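Putative uncharacterized protein (Pyrococcus furiosus, PDB 3V68) is a DUF2666-family protein of unknown function that probably binds double-stranded DNA. Local coordinates at residues I29-S34 with K177-F181; W146-K150 with S169-T173. One frame throughout, in Å; residues are numbered along the deposited sequence. Where two conformers were deposited one is given.

Contact 1: residues I29-S34 with K177-F181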
loop_
_atom_site.group_PDB
_atom_site.type_symbol
_atom_site.label_atom_id
_atom_site.label_comp_id
_atom_site.label_asym_id
_atom_site.label_seq_id
_atom_site.Cartn_x
_atom_site.Cartn_y
_atom_site.Cartn_z
ATOM N N ILE A 29 8.357 16.565 3.925
ATOM C CA ILE A 29 8.303 15.268 4.594
ATOM C C ILE A 29 7.108 14.463 4.090
ATOM O O ILE A 29 7.250 13.283 3.751
ATOM C CB ILE A 29 8.296 15.395 6.136
ATOM C CG1 ILE A 29 9.619 16.017 6.607
ATOM C CG2 ILE A 29 8.075 14.023 6.784
ATOM C CD1 ILE A 29 9.618 16.463 8.063
ATOM N N ALA A 30 5.945 15.106 4.009
ATOM C CA ALA A 30 4.743 14.434 3.514
ATOM C C ALA A 30 4.896 13.989 2.058
ATOM O O ALA A 30 4.449 12.901 1.699
ATOM C CB ALA A 30 3.511 15.319 3.693
ATOM N N MET A 31 5.536 14.818 1.237
ATOM C CA MET A 31 5.762 14.472 -0.164
ATOM C C MET A 31 6.759 13.324 -0.320
ATOM O O MET A 31 6.585 12.463 -1.182
ATOM C CB MET A 31 6.194 15.702 -0.966
ATOM C CG MET A 31 5.066 16.701 -1.182
ATOM S SD MET A 31 3.631 15.965 -1.991
ATOM C CE MET A 31 4.308 15.635 -3.617
ATOM N N PHE A 32 7.788 13.310 0.526
ATOM C CA PHE A 32 8.749 12.207 0.565
ATOM C C PHE A 32 8.054 10.893 0.934
ATOM O O PHE A 32 8.218 9.881 0.239
ATOM C CB PHE A 32 9.876 12.504 1.560
ATOM C CG PHE A 32 10.749 11.311 1.869
ATOM C CD1 PHE A 32 11.773 10.937 1.005
ATOM C CD2 PHE A 32 10.536 10.557 3.022
ATOM C CE1 PHE A 32 12.582 9.829 1.295
ATOM C CE2 PHE A 32 11.338 9.448 3.312
ATOM C CZ PHE A 32 12.362 9.089 2.452
ATOM N N LEU A 33 7.263 10.918 2.005
ATOM C CA LEU A 33 6.578 9.709 2.453
ATOM C C LEU A 33 5.545 9.229 1.437
ATOM O O LEU A 33 5.352 8.023 1.266
ATOM C CB LEU A 33 5.916 9.930 3.812
ATOM C CG LEU A 33 6.839 10.158 5.014
ATOM C CD1 LEU A 33 6.002 10.573 6.215
ATOM C CD2 LEU A 33 7.683 8.924 5.314
ATOM N N SER A 34 4.900 10.184 0.766
ATOM C CA SER A 34 3.957 9.903 -0.314
ATOM C C SER A 34 4.650 9.145 -1.437
ATOM O O SER A 34 4.167 8.107 -1.891
ATOM C CB SER A 34 3.380 11.211 -0.862
ATOM O OG SER A 34 2.491 11.807 0.064
ATOM N N LYS A 177 2.233 7.862 8.928
ATOM C CA LYS A 177 2.879 9.121 9.281
ATOM C C LYS A 177 2.487 10.316 8.417
ATOM O O LYS A 177 2.599 11.453 8.862
ATOM C CB LYS A 177 4.403 8.962 9.336
ATOM C CG LYS A 177 4.893 8.044 10.460
ATOM C CD LYS A 177 4.460 8.521 11.857
ATOM C CE LYS A 177 5.098 9.855 12.240
ATOM N NZ LYS A 177 4.611 10.317 13.569
ATOM N N ILE A 178 2.040 10.075 7.184
ATOM C CA ILE A 178 1.604 11.181 6.325
ATOM C C ILE A 178 0.507 12.010 7.007
ATOM O O ILE A 178 0.533 13.242 6.959
ATOM C CB ILE A 178 1.161 10.700 4.913
ATOM C CG1 ILE A 178 2.376 10.262 4.094
ATOM C CG2 ILE A 178 0.421 11.813 4.152
ATOM C CD1 ILE A 178 2.028 9.381 2.897
ATOM N N LYS A 179 -0.440 11.335 7.653
ATOM C CA LYS A 179 -1.520 12.036 8.342
ATOM C C LYS A 179 -1.058 12.866 9.552
ATOM O O LYS A 179 -1.759 13.788 9.972
ATOM C CB LYS A 179 -2.666 11.085 8.713
ATOM C CG LYS A 179 -2.250 9.689 9.111
ATOM C CD LYS A 179 -3.444 8.906 9.642
ATOM C CE LYS A 179 -3.020 7.567 10.226
ATOM N NZ LYS A 179 -2.176 7.703 11.455
ATOM N N ASP A 180 0.117 12.549 10.093
ATOM C CA ASP A 180 0.728 13.354 11.159
ATOM C C ASP A 180 1.386 14.611 10.596
ATOM O O ASP A 180 1.184 15.717 11.116
ATOM C CB ASP A 180 1.762 12.543 11.946
ATOM C CG ASP A 180 1.136 11.434 12.778
ATOM O OD1 ASP A 180 -0.056 11.540 13.140
ATOM O OD2 ASP A 180 1.851 10.454 13.085
ATOM N N PHE A 181 2.174 14.439 9.539
ATOM C CA PHE A 181 2.883 15.562 8.930
ATOM C C PHE A 181 1.967 16.496 8.153
ATOM O O PHE A 181 2.247 17.689 8.045
ATOM C CB PHE A 181 4.053 15.072 8.075
ATOM C CG PHE A 181 5.182 14.525 8.890
ATOM C CD1 PHE A 181 5.377 13.155 9.016
ATOM C CD2 PHE A 181 6.027 15.386 9.578
ATOM C CE1 PHE A 181 6.418 12.653 9.794
ATOM C CE2 PHE A 181 7.066 14.893 10.358
ATOM C CZ PHE A 181 7.261 13.525 10.466
#
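Ile29 lays its CG2 methyl over the middle of the Phe181 ring, 3.4 Å from the ring centroid and only 5° off the ring normal, a CH-pi contact. Because CG2 stands anti to the backbone N while CG1 lies beside that N (chi1 -64°), both branches can serve the same ring face: the CD1 methyl carries on to the outer rim, where it comes within 3.8 Å of Phe181 CE2. A beta-branched residue thus covers more of the ring than a single methyl could. The two residues belong to long helices, 26-43 and 160-181, which run almost antiparallel here, with segment axes 9.1 Å apart at 164°, and join the first DUF2666 sequence range to the second. Small Ala30 lets the backbones draw close, its CA lying nearest that of Ile178. One turn on, Leu33 divides its contacts: its CB rests 3.6 Å from Ile178 CG1, and its CD1 methyl lies 3.9 Å from Lys177 CB while also meeting the Phe181 ring obliquely. Ile178 pushes its CD1 methyl against Ser34, whose OG is not left bare by this apolar neighbour, since it donates a 2.8 Å hydrogen bond to Ala30 O from above the carbonyl plane. The Ser34 amide approaches that oxygen from the opposite face, so Ala30 O is gripped twice. Lys177 offers the interface only the root of its chain; bends at chi2 and chi3 turn NZ back to a 2.8 Å salt bridge with Asp180 OD2. Phe118 and Phe220 also cover Ser34 and Ile178. Each helix settles its own polar groups, and the seam between them is held by dispersion and close fit of methyls, methylenes and one aromatic ring.

Contact 2: residues W146-K150 with S169-T173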
loop_
_atom_site.group_PDB
_atom_site.type_symbol
_atom_site.label_atom_id
_atom_site.label_comp_id
_atom_site.label_asym_id
_atom_site.label_seq_id
_atom_site.Cartn_x
_atom_site.Cartn_y
_atom_site.Cartn_z
ATOM N N TRP A 146 10.417 10.849 16.577
ATOM C CA TRP A 146 10.038 9.804 15.626
ATOM C C TRP A 146 11.258 9.146 14.985
ATOM O O TRP A 146 12.033 9.797 14.278
ATOM C CB TRP A 146 9.107 10.383 14.547
ATOM C CG TRP A 146 8.732 9.415 13.451
ATOM C CD1 TRP A 146 8.102 8.213 13.597
ATOM C CD2 TRP A 146 8.941 9.590 12.041
ATOM N NE1 TRP A 146 7.919 7.622 12.367
ATOM C CE2 TRP A 146 8.427 8.444 11.397
ATOM C CE3 TRP A 146 9.524 10.600 11.263
ATOM C CZ2 TRP A 146 8.471 8.281 10.006
ATOM C CZ3 TRP A 146 9.570 10.438 9.880
ATOM C CH2 TRP A 146 9.042 9.286 9.267
ATOM N N ILE A 147 11.417 7.848 15.237
ATOM C CA ILE A 147 12.490 7.068 14.630
ATOM C C ILE A 147 11.975 5.741 14.073
ATOM O O ILE A 147 11.300 4.981 14.774
ATOM C CB ILE A 147 13.678 6.825 15.611
ATOM C CG1 ILE A 147 14.775 6.001 14.926
ATOM C CG2 ILE A 147 13.206 6.164 16.905
ATOM C CD1 ILE A 147 16.149 6.179 15.535
ATOM N N VAL A 148 12.284 5.491 12.803
ATOM C CA VAL A 148 11.954 4.232 12.137
ATOM C C VAL A 148 13.157 3.778 11.318
ATOM O O VAL A 148 13.710 4.539 10.518
ATOM C CB VAL A 148 10.711 4.363 11.200
ATOM C CG1 VAL A 148 10.549 3.108 10.332
ATOM C CG2 VAL A 148 9.447 4.600 12.003
ATOM N N VAL A 149 13.573 2.539 11.532
ATOM C CA VAL A 149 14.621 1.946 10.718
ATOM C C VAL A 149 14.096 0.622 10.194
ATOM O O VAL A 149 13.890 -0.323 10.958
ATOM C CB VAL A 149 15.931 1.763 11.509
ATOM C CG1 VAL A 149 16.953 0.995 10.692
ATOM C CG2 VAL A 149 16.492 3.116 11.938
ATOM N N LYS A 150 13.856 0.573 8.887
ATOM C CA LYS A 150 13.349 -0.631 8.239
ATOM C C LYS A 150 14.237 -0.929 7.046
ATOM O O LYS A 150 14.090 -0.338 5.968
ATOM C CB LYS A 150 11.875 -0.464 7.849
ATOM C CG LYS A 150 10.933 -0.475 9.054
ATOM C CD LYS A 150 9.474 -0.233 8.693
ATOM C CE LYS A 150 8.600 -0.328 9.946
ATOM N NZ LYS A 150 7.140 -0.213 9.663
ATOM N N SER A 169 5.684 -3.173 5.121
ATOM C CA SER A 169 5.902 -2.524 6.415
ATOM C C SER A 169 6.306 -1.060 6.249
ATOM O O SER A 169 5.831 -0.195 6.982
ATOM C CB SER A 169 6.962 -3.276 7.223
ATOM O OG SER A 169 7.015 -2.790 8.555
ATOM N N ILE A 170 7.175 -0.789 5.276
ATOM C CA ILE A 170 7.582 0.583 4.971
ATOM C C ILE A 170 6.381 1.392 4.485
ATOM O O ILE A 170 6.186 2.536 4.899
ATOM C CB ILE A 170 8.732 0.618 3.943
ATOM C CG1 ILE A 170 10.021 0.113 4.598
ATOM C CG2 ILE A 170 8.933 2.037 3.385
ATOM C CD1 ILE A 170 11.115 -0.266 3.621
ATOM N N ASN A 171 5.554 0.783 3.637
ATOM C CA ASN A 171 4.347 1.443 3.170
ATOM C C ASN A 171 3.437 1.813 4.339
ATOM O O ASN A 171 2.886 2.911 4.379
ATOM C CB ASN A 171 3.597 0.553 2.177
ATOM C CG ASN A 171 2.369 1.228 1.606
ATOM O OD1 ASN A 171 1.243 0.724 1.737
ATOM N ND2 ASN A 171 2.571 2.368 0.967
ATOM N N GLU A 172 3.299 0.895 5.291
ATOM C CA GLU A 172 2.473 1.139 6.472
ATOM C C GLU A 172 2.982 2.320 7.284
ATOM O O GLU A 172 2.194 3.137 7.740
ATOM C CB GLU A 172 2.365 -0.125 7.324
ATOM C CG GLU A 172 1.422 -1.143 6.707
ATOM C CD GLU A 172 1.613 -2.543 7.243
ATOM O OE1 GLU A 172 2.644 -2.804 7.905
ATOM O OE2 GLU A 172 0.721 -3.382 6.985
ATOM N N THR A 173 4.300 2.429 7.427
ATOM C CA THR A 173 4.891 3.574 8.116
ATOM C C THR A 173 4.535 4.872 7.401
ATOM O O THR A 173 4.122 5.853 8.034
ATOM C CB THR A 173 6.418 3.433 8.224
ATOM O OG1 THR A 173 6.722 2.398 9.166
ATOM C CG2 THR A 173 7.082 4.747 8.673
#
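Trp146 meets Thr173 at the indole edge, where the threonine CG2 methyl lies close to the ring plane and 4.0 Å from Trp146 CZ2; one indole face is taken by Lys177, in a cation-pi contact, and by Phe181, packed edge-to-face. The surroundings are a beta-hairpin, strands 136-143 and 146-153, against which the following helix 160-181 packs, running nearly antiparallel to the outer strand (161° between the segment axes). Every second residue of the strand, Trp146, Val148 and Lys150, faces the helix. Val148 and Thr173 reach toward each other tip to tip, with valine methyls against the threonine's CG2 and OG1. Thr173 suits this place because its two branches differ: the methyl, anti to the backbone N, faces the apolar residues, whereas OG1, beside that N (chi1 -71°), accepts a 2.7 Å hydrogen bond from Lys150 NZ. The lysine chain is fully extended beyond CG, its CB resting 3.8 Å from Ile170 CG1, and this length carries the ammonium to the helix, where Lys150 NZ gives Ser169 OG a second hydrogen bond, 2.8 Å long. A methionine in its place would probably leave both hydroxyls without this donor and set the Ser169 side chain free to turn. Glu172 is nearby but forms no salt bridge with the lysine; its OE1 bonds Ser241 OG instead. The third bond from Lys150 NZ goes to Ser169 O, 3.0 Å away and steeply above the carbonyl plane, while Thr173 N reaches that oxygen from the opposite face.

Overall arrangement
From the N terminus the chain forms the hairpin 5-12/15-20 and then helix 26-43, which supplies the first half of contact 1. Some 140 residues, about half of them helical, intervene before helix 160-181 returns beside it and closes that long loop. Contact 2 is nested within it: at the edge strand 146-153 of the four-stranded antiparallel sheet, residues 146-150 are met by residues 169-173 of the same helix, 19 positions on. Helix 160-181 thus packs on the edge strand and on helix 26-43, which itself lies on the sheet. The contact centres are 12 Å apart, and Trp146 of contact 2 touches Lys177, Phe181 and Leu33 of contact 1, so the two contacts meet at this indole.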